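Local coordinates for protein flavin-containing monooxygenase (Allium sativum, PDB 6WPU) that binds flavin-adenine dinucleotide and, as a flavin-dependent S-monooxygenase, probably oxygenates the sulfur of S-allyl-L-cysteine, at residues 211-216 / 287-292; 218-223 / 228-233. All coordinates share one frame; numbering follows the deposited sequence.

Contact 1: 211-216 / 287-292; sequences EPFHDQ and VDVIMH
Q216 and D288 cross at about a right angle where the turn leading into strand 217-221 passes the start of strand 289-292. Followed outward, Q216 first sets CB 3.9 Å from OD2 of D288, the carboxylate oxygen that accepts the backbone N-H of V217. A bend at chi2 (-55°) then folds the chain back over the type II turn running from F213 to Q216. At the tip, NE2 of Q216 gives an almost straight bond (170°) to O of H214, 3.1 Å away and in the plane of the amide. This fixes the amide's rotation and puts OE1 of Q216 3.3 Å from CB of D288, with amide and carboxylate planes 40° apart and no hydrogen bond between them. Glutamine suits the place because it is uncharged beside an acid, yet has an N-H for the turn carbonyl; the shorter side chain of D288 reaches the amide of V217 at the start of the neighbouring strand 217-221.

F213 supplies the apolar half. CE2 of its ring meets CG1 of V289 edge-on at 4.0 Å, while CE of M291, its chain extended and then bent at the sulfur, comes obliquely to CZ of F213, also at 4.0 Å. A flat ring suits the place because its rim can touch branched V289 and the flexible thioether of M291 together. M202 of strand 200-203, V218 of strand 217-221 and V234 of helix 225-234 also touch F213, so the ring packs against two neighbouring strands and the helix at once.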
ATOM      1  N   GLU A 211      15.825  17.395  -8.499  1.00 31.99           N
ATOM      2  CA  GLU A 211      16.478  18.463  -9.263  1.00 31.99           C
ATOM      3  C   GLU A 211      15.579  19.670  -9.580  1.00 34.74           C
ATOM      4  O   GLU A 211      16.061  20.808  -9.450  1.00 39.04           O
ATOM      5  CB  GLU A 211      17.065  17.891 -10.565  1.00 29.13           C
ATOM      6  CG  GLU A 211      18.344  17.073 -10.396  1.00 36.84           C
ATOM      7  CD  GLU A 211      18.085  15.616  -9.965  1.00 41.93           C
ATOM      8  OE1 GLU A 211      16.926  15.264  -9.657  1.00 43.34           O
ATOM      9  OE2 GLU A 211      19.050  14.824  -9.929  1.00 42.98           O
ATOM     10  N   PRO A 212      14.316  19.522 -10.000  1.00 36.16           N
ATOM     11  CA  PRO A 212      13.508  20.719 -10.286  1.00 32.96           C
ATOM     12  C   PRO A 212      13.207  21.580  -9.065  1.00 34.42           C
ATOM     13  O   PRO A 212      12.677  22.682  -9.238  1.00 40.87           O
ATOM     14  CB  PRO A 212      12.223  20.147 -10.906  1.00 33.89           C
ATOM     15  CG  PRO A 212      12.187  18.742 -10.507  1.00 37.23           C
ATOM     16  CD  PRO A 212      13.614  18.296 -10.411  1.00 36.44           C
ATOM     17  N   PHE A 213      13.518  21.125  -7.851  1.00 30.25           N
ATOM     18  CA  PHE A 213      13.341  21.914  -6.635  1.00 29.65           C
ATOM     19  C   PHE A 213      14.605  22.690  -6.263  1.00 29.02           C
ATOM     20  O   PHE A 213      14.669  23.275  -5.179  1.00 31.92           O
ATOM     21  CB  PHE A 213      12.920  21.005  -5.469  1.00 30.90           C
ATOM     22  CG  PHE A 213      11.628  20.256  -5.711  1.00 35.91           C
ATOM     23  CD1 PHE A 213      11.623  19.046  -6.391  1.00 36.12           C
ATOM     24  CD2 PHE A 213      10.421  20.765  -5.268  1.00 35.41           C
ATOM     25  CE1 PHE A 213      10.429  18.369  -6.630  1.00 35.66           C
ATOM     26  CE2 PHE A 213       9.234  20.089  -5.490  1.00 42.50           C
ATOM     27  CZ  PHE A 213       9.238  18.891  -6.172  1.00 36.87           C
ATOM     28  N   HIS A 214      15.608  22.673  -7.129  1.00 31.52           N
ATOM     29  CA  HIS A 214      16.854  23.382  -6.897  1.00 37.80           C
ATOM     30  C   HIS A 214      16.606  24.828  -6.461  1.00 33.65           C
ATOM     31  O   HIS A 214      15.923  25.589  -7.149  1.00 33.64           O
ATOM     32  CB  HIS A 214      17.689  23.339  -8.177  1.00 35.96           C
ATOM     33  CG  HIS A 214      18.991  24.057  -8.051  1.00 43.90           C
ATOM     34  ND1 HIS A 214      19.584  24.722  -9.104  1.00 48.13           N
ATOM     35  CD2 HIS A 214      19.805  24.233  -6.985  1.00 41.17           C
ATOM     36  CE1 HIS A 214      20.711  25.275  -8.689  1.00 47.09           C
ATOM     37  NE2 HIS A 214      20.870  24.988  -7.410  1.00 44.23           N
ATOM     38  N   ASP A 215      17.129  25.194  -5.292  1.00 34.58           N
ATOM     39  CA  ASP A 215      17.029  26.556  -4.762  1.00 31.96           C
ATOM     40  C   ASP A 215      15.581  26.996  -4.492  1.00 38.47           C
ATOM     41  O   ASP A 215      15.304  28.189  -4.375  1.00 36.70           O
ATOM     42  CB  ASP A 215      17.718  27.556  -5.696  1.00 33.67           C
ATOM     43  CG  ASP A 215      18.052  28.865  -4.997  1.00 50.21           C
ATOM     44  OD1 ASP A 215      18.458  28.801  -3.818  1.00 55.24           O
ATOM     45  OD2 ASP A 215      17.894  29.945  -5.614  1.00 54.52           O
ATOM     46  N   GLN A 216      14.635  26.072  -4.395  1.00 35.12           N
ATOM     47  CA  GLN A 216      13.263  26.428  -4.065  1.00 34.41           C
ATOM     48  C   GLN A 216      13.054  26.316  -2.561  1.00 36.61           C
ATOM     49  O   GLN A 216      13.804  25.632  -1.861  1.00 33.78           O
ATOM     50  CB  GLN A 216      12.268  25.503  -4.779  1.00 30.75           C
ATOM     51  CG  GLN A 216      12.388  25.489  -6.297  1.00 35.07           C
ATOM     52  CD  GLN A 216      12.272  26.883  -6.873  1.00 39.46           C
ATOM     53  OE1 GLN A 216      11.188  27.450  -6.923  1.00 41.77           O
ATOM     54  NE2 GLN A 216      13.399  27.453  -7.290  1.00 39.65           N
ATOM     55  N   VAL A 287       7.214  30.717   0.126  1.00 40.41           N
ATOM     56  CA  VAL A 287       7.232  29.327  -0.322  1.00 36.73           C
ATOM     57  C   VAL A 287       6.912  29.281  -1.809  1.00 32.68           C
ATOM     58  O   VAL A 287       5.975  29.944  -2.270  1.00 36.32           O
ATOM     59  CB  VAL A 287       6.240  28.476   0.483  1.00 35.55           C
ATOM     60  CG1 VAL A 287       6.196  27.029  -0.059  1.00 30.90           C
ATOM     61  CG2 VAL A 287       6.604  28.518   1.951  1.00 31.26           C
ATOM     62  N   ASP A 288       7.709  28.515  -2.552  1.00 30.45           N
ATOM     63  CA  ASP A 288       7.499  28.240  -3.969  1.00 34.20           C
ATOM     64  C   ASP A 288       6.590  27.039  -4.208  1.00 36.02           C
ATOM     65  O   ASP A 288       5.767  27.069  -5.132  1.00 32.90           O
ATOM     66  CB  ASP A 288       8.855  28.007  -4.653  1.00 33.30           C
ATOM     67  CG  ASP A 288       9.839  29.157  -4.394  1.00 42.16           C
ATOM     68  OD1 ASP A 288       9.564  30.280  -4.877  1.00 41.67           O
ATOM     69  OD2 ASP A 288      10.855  28.948  -3.687  1.00 36.03           O
ATOM     70  N   VAL A 289       6.736  25.971  -3.412  1.00 36.15           N
ATOM     71  CA  VAL A 289       6.032  24.704  -3.637  1.00 34.67           C
ATOM     72  C   VAL A 289       5.467  24.186  -2.316  1.00 32.96           C
ATOM     73  O   VAL A 289       6.184  24.117  -1.309  1.00 32.26           O
ATOM     74  CB  VAL A 289       6.945  23.625  -4.255  1.00 33.56           C
ATOM     75  CG1 VAL A 289       6.116  22.336  -4.568  1.00 34.34           C
ATOM     76  CG2 VAL A 289       7.645  24.129  -5.483  1.00 37.74           C
ATOM     77  N   ILE A 290       4.193  23.797  -2.328  1.00 31.71           N
ATOM     78  CA  ILE A 290       3.580  23.041  -1.238  1.00 33.08           C
ATOM     79  C   ILE A 290       3.257  21.658  -1.776  1.00 33.74           C
ATOM     80  O   ILE A 290       2.557  21.529  -2.787  1.00 36.38           O
ATOM     81  CB  ILE A 290       2.315  23.718  -0.696  1.00 34.95           C
ATOM     82  CG1 ILE A 290       2.647  25.084  -0.086  1.00 31.97           C
ATOM     83  CG2 ILE A 290       1.650  22.818   0.335  1.00 33.42           C
ATOM     84  CD1 ILE A 290       1.437  25.856   0.342  1.00 35.54           C
ATOM     85  N   MET A 291       3.769  20.623  -1.116  1.00 35.43           N
ATOM     86  CA  MET A 291       3.515  19.243  -1.521  1.00 32.57           C
ATOM     87  C   MET A 291       2.693  18.555  -0.435  1.00 36.06           C
ATOM     88  O   MET A 291       3.094  18.549   0.734  1.00 37.45           O
ATOM     89  CB  MET A 291       4.821  18.487  -1.771  1.00 27.21           C
ATOM     90  CG  MET A 291       4.580  17.001  -2.143  1.00 32.68           C
ATOM     91  SD  MET A 291       6.083  15.998  -2.255  1.00 36.73           S
ATOM     92  CE  MET A 291       7.181  17.046  -3.223  1.00 32.05           C
ATOM     93  N   HIS A 292       1.537  18.003  -0.809  1.00 37.02           N
ATOM     94  CA  HIS A 292       0.758  17.175   0.119  1.00 39.13           C
ATOM     95  C   HIS A 292       1.341  15.765   0.126  1.00 37.41           C
ATOM     96  O   HIS A 292       1.273  15.064  -0.887  1.00 37.18           O
ATOM     97  CB  HIS A 292      -0.716  17.094  -0.277  1.00 32.58           C
ATOM     98  CG  HIS A 292      -1.401  18.414  -0.434  1.00 44.77           C
ATOM     99  ND1 HIS A 292      -2.551  18.735   0.254  1.00 46.29           N
ATOM    100  CD2 HIS A 292      -1.127  19.477  -1.230  1.00 45.69           C
ATOM    101  CE1 HIS A 292      -2.942  19.949  -0.095  1.00 49.79           C
ATOM    102  NE2 HIS A 292      -2.097  20.420  -0.996  1.00 47.17           N
TER

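Contact 2: 218-223 / 228-233; sequences VVIIGS and VDISRD. With SO4 (sulfate ion), chain D.
I220 points from its strand toward the helix and crosses I230 at about a right angle, so that the two branched chains meet by their methyls: CD1 of I220 lies 4.1 Å from CG2 of I230. Next to this pair S231 sets its hydroxyl against the flank of I220, with OG of S231 3.3 Å from CG1 of I220. That buried oxygen is satisfied by O of A227, one helical turn back, which it reaches because OG stands anti to the carbonyl carbon (chi1 -59°). A serine is small enough for the helix to come close to the strand here, while the branched I220 offers apolar surface to both I230 and S231.

R232 of the same helix turns its guanidinium edge to a sulfate, probably from the crystallisation liquor. NH1 of R232 donates to O1 of the sulfate at 3.0 Å and NH2 of R232 to O3 of the sulfate at 2.6 Å, both bonds nearly straight. NH2 of R232 also makes a salt bridge with OD1 of D229 (3.2 Å), an acid shared with R437, and R90 also bonds the anion. A leucine in place of R232 would probably cost the sulfate two hydrogen bonds and leave D229 with R437 alone of these two arginines.

Strand 217-221, helix 225-234 and strand 240-244 form a beta-alpha-beta unit of Rossmann type, consistent with the second nucleotide-binding region of flavin-containing monooxygenases, which in relatives receives NADPH.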
ATOM      1  N   VAL A 218      10.366  24.747  -0.122  1.00 36.31           N
ATOM      2  CA  VAL A 218       9.386  23.674  -0.275  1.00 27.84           C
ATOM      3  C   VAL A 218       8.783  23.353   1.084  1.00 39.66           C
ATOM      4  O   VAL A 218       9.508  23.190   2.074  1.00 34.03           O
ATOM      5  CB  VAL A 218      10.024  22.414  -0.882  1.00 33.42           C
ATOM      6  CG1 VAL A 218       8.947  21.343  -1.177  1.00 27.15           C
ATOM      7  CG2 VAL A 218      10.808  22.770  -2.151  1.00 30.63           C
ATOM      8  N   VAL A 219       7.461  23.262   1.132  1.00 34.68           N
ATOM      9  CA  VAL A 219       6.755  22.772   2.308  1.00 35.75           C
ATOM     10  C   VAL A 219       6.223  21.376   1.988  1.00 36.30           C
ATOM     11  O   VAL A 219       5.583  21.168   0.948  1.00 32.12           O
ATOM     12  CB  VAL A 219       5.631  23.728   2.731  1.00 33.76           C
ATOM     13  CG1 VAL A 219       4.855  23.145   3.917  1.00 37.19           C
ATOM     14  CG2 VAL A 219       6.215  25.108   3.089  1.00 32.07           C
ATOM     15  N   ILE A 220       6.537  20.416   2.855  1.00 33.66           N
ATOM     16  CA  ILE A 220       6.047  19.046   2.747  1.00 38.21           C
ATOM     17  C   ILE A 220       5.073  18.839   3.896  1.00 40.38           C
ATOM     18  O   ILE A 220       5.471  18.919   5.064  1.00 41.70           O
ATOM     19  CB  ILE A 220       7.186  18.012   2.824  1.00 42.10           C
ATOM     20  CG1 ILE A 220       8.382  18.378   1.937  1.00 38.76           C
ATOM     21  CG2 ILE A 220       6.673  16.628   2.506  1.00 43.39           C
ATOM     22  CD1 ILE A 220       8.241  18.014   0.523  1.00 34.05           C
ATOM     23  N   ILE A 221       3.805  18.578   3.578  1.00 35.38           N
ATOM     24  CA  ILE A 221       2.791  18.296   4.597  1.00 35.78           C
ATOM     25  C   ILE A 221       2.664  16.784   4.736  1.00 36.15           C
ATOM     26  O   ILE A 221       2.234  16.103   3.799  1.00 36.83           O
ATOM     27  CB  ILE A 221       1.431  18.909   4.240  1.00 38.33           C
ATOM     28  CG1 ILE A 221       1.567  20.405   3.934  1.00 38.58           C
ATOM     29  CG2 ILE A 221       0.437  18.677   5.369  1.00 36.73           C
ATOM     30  CD1 ILE A 221       0.319  21.000   3.344  1.00 36.03           C
ATOM     31  N   GLY A 222       3.022  16.257   5.904  1.00 34.51           N
ATOM     32  CA  GLY A 222       2.788  14.854   6.185  1.00 32.72           C
ATOM     33  C   GLY A 222       3.348  14.462   7.533  1.00 42.40           C
ATOM     34  O   GLY A 222       4.302  15.085   8.011  1.00 42.26           O
ATOM     35  N   SER A 223       2.775  13.437   8.160  1.00 42.43           N
ATOM     36  CA  SER A 223       3.217  12.992   9.475  1.00 52.17           C
ATOM     37  C   SER A 223       3.954  11.661   9.449  1.00 53.89           C
ATOM     38  O   SER A 223       4.422  11.210  10.498  1.00 62.06           O
ATOM     39  CB  SER A 223       2.021  12.892  10.423  1.00 50.48           C
ATOM     40  OG  SER A 223       1.022  12.078   9.841  1.00 54.28           O
ATOM     41  N   VAL A 228       9.223  12.327   5.594  1.00 39.21           N
ATOM     42  CA  VAL A 228      10.597  12.678   5.926  1.00 44.65           C
ATOM     43  C   VAL A 228      11.555  12.223   4.825  1.00 41.98           C
ATOM     44  O   VAL A 228      12.511  12.933   4.493  1.00 42.78           O
ATOM     45  CB  VAL A 228      10.977  12.096   7.300  1.00 49.77           C
ATOM     46  CG1 VAL A 228      12.375  12.516   7.680  1.00 48.95           C
ATOM     47  CG2 VAL A 228       9.993  12.567   8.355  1.00 53.25           C
ATOM     48  N   ASP A 229      11.318  11.036   4.246  1.00 35.82           N
ATOM     49  CA  ASP A 229      12.136  10.552   3.132  1.00 35.95           C
ATOM     50  C   ASP A 229      12.112  11.531   1.962  1.00 37.81           C
ATOM     51  O   ASP A 229      13.152  11.850   1.373  1.00 36.82           O
ATOM     52  CB  ASP A 229      11.632   9.176   2.645  1.00 35.47           C
ATOM     53  CG  ASP A 229      12.117   8.021   3.496  1.00 51.03           C
ATOM     54  OD1 ASP A 229      13.165   8.146   4.166  1.00 54.92           O
ATOM     55  OD2 ASP A 229      11.441   6.966   3.486  1.00 60.71           O
ATOM     56  N   ILE A 230      10.920  11.968   1.568  1.00 33.97           N
ATOM     57  CA  ILE A 230      10.824  12.878   0.439  1.00 33.68           C
ATOM     58  C   ILE A 230      11.491  14.205   0.771  1.00 36.81           C
ATOM     59  O   ILE A 230      12.247  14.754  -0.044  1.00 35.22           O
ATOM     60  CB  ILE A 230       9.353  13.054   0.033  1.00 37.29           C
ATOM     61  CG1 ILE A 230       8.851  11.758  -0.614  1.00 41.73           C
ATOM     62  CG2 ILE A 230       9.209  14.254  -0.905  1.00 37.58           C
ATOM     63  CD1 ILE A 230       7.466  11.851  -1.205  1.00 35.54           C
ATOM     64  N   SER A 231      11.250  14.720   1.988  1.00 31.36           N
ATOM     65  CA  SER A 231      11.896  15.954   2.438  1.00 36.04           C
ATOM     66  C   SER A 231      13.409  15.862   2.317  1.00 40.25           C
ATOM     67  O   SER A 231      14.060  16.785   1.811  1.00 38.80           O
ATOM     68  CB  SER A 231      11.508  16.257   3.885  1.00 39.77           C
ATOM     69  OG  SER A 231      10.105  16.395   3.994  1.00 45.57           O
ATOM     70  N   ARG A 232      13.991  14.756   2.794  1.00 38.73           N
ATOM     71  CA  ARG A 232      15.441  14.615   2.702  1.00 41.95           C
ATOM     72  C   ARG A 232      15.892  14.547   1.246  1.00 39.87           C
ATOM     73  O   ARG A 232      16.933  15.113   0.886  1.00 41.79           O
ATOM     74  CB  ARG A 232      15.898  13.378   3.478  1.00 44.26           C
ATOM     75  CG  ARG A 232      15.728  13.526   4.985  1.00 50.79           C
ATOM     76  CD  ARG A 232      16.486  12.464   5.759  1.00 52.62           C
ATOM     77  NE  ARG A 232      16.032  11.132   5.398  1.00 56.99           N
ATOM     78  CZ  ARG A 232      16.753  10.257   4.708  1.00 57.38           C
ATOM     79  NH1 ARG A 232      17.993  10.560   4.324  1.00 54.55           N
ATOM     80  NH2 ARG A 232      16.235   9.075   4.413  1.00 54.43           N
ATOM     81  N   ASP A 233      15.108  13.874   0.395  1.00 35.01           N
ATOM     82  CA  ASP A 233      15.424  13.810  -1.028  1.00 38.28           C
ATOM     83  C   ASP A 233      15.386  15.199  -1.652  1.00 35.57           C
ATOM     84  O   ASP A 233      16.327  15.605  -2.337  1.00 35.73           O
ATOM     85  CB  ASP A 233      14.441  12.865  -1.731  1.00 36.89           C
ATOM     86  CG  ASP A 233      14.977  12.324  -3.044  1.00 37.17           C
ATOM     87  OD1 ASP A 233      16.121  11.811  -3.069  1.00 36.88           O
ATOM     88  OD2 ASP A 233      14.244  12.381  -4.053  1.00 37.86           O
TER
HETATM   89  S   SO4 D 503      18.799   7.178   2.765  0.80 70.76           S
HETATM   90  O1  SO4 D 503      19.383   8.519   2.660  0.80 71.92           O
HETATM   91  O2  SO4 D 503      19.320   6.536   3.969  0.80 75.86           O
HETATM   92  O3  SO4 D 503      17.350   7.275   2.890  0.80 74.41           O
HETATM   93  O4  SO4 D 503      19.109   6.407   1.556  0.80 59.64           O

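In the fold
Coming from strand 200-203, the chain makes the turn of 211-216 and enters strand 217-221, then climbs into helix 225-234. Contact 2 closes this short loop, with four residues between its segments, and sits wholly within the 70 residues that contact 1 spans. The chain next runs through strands 240-244, 254-255, 262-271, 276-279 and 284-286 before 287-292 returns to meet 211-216. The two contacts do not cross; they join through the sheet, where strands 217-221 and 289-292 run parallel as neighbours, with probable backbone bonds from V219 N to V289 O and from M291 N to V219 O. Contact 2 fixes the helix to that sheet, whereas contact 1 packs the entry turn against the returning strand.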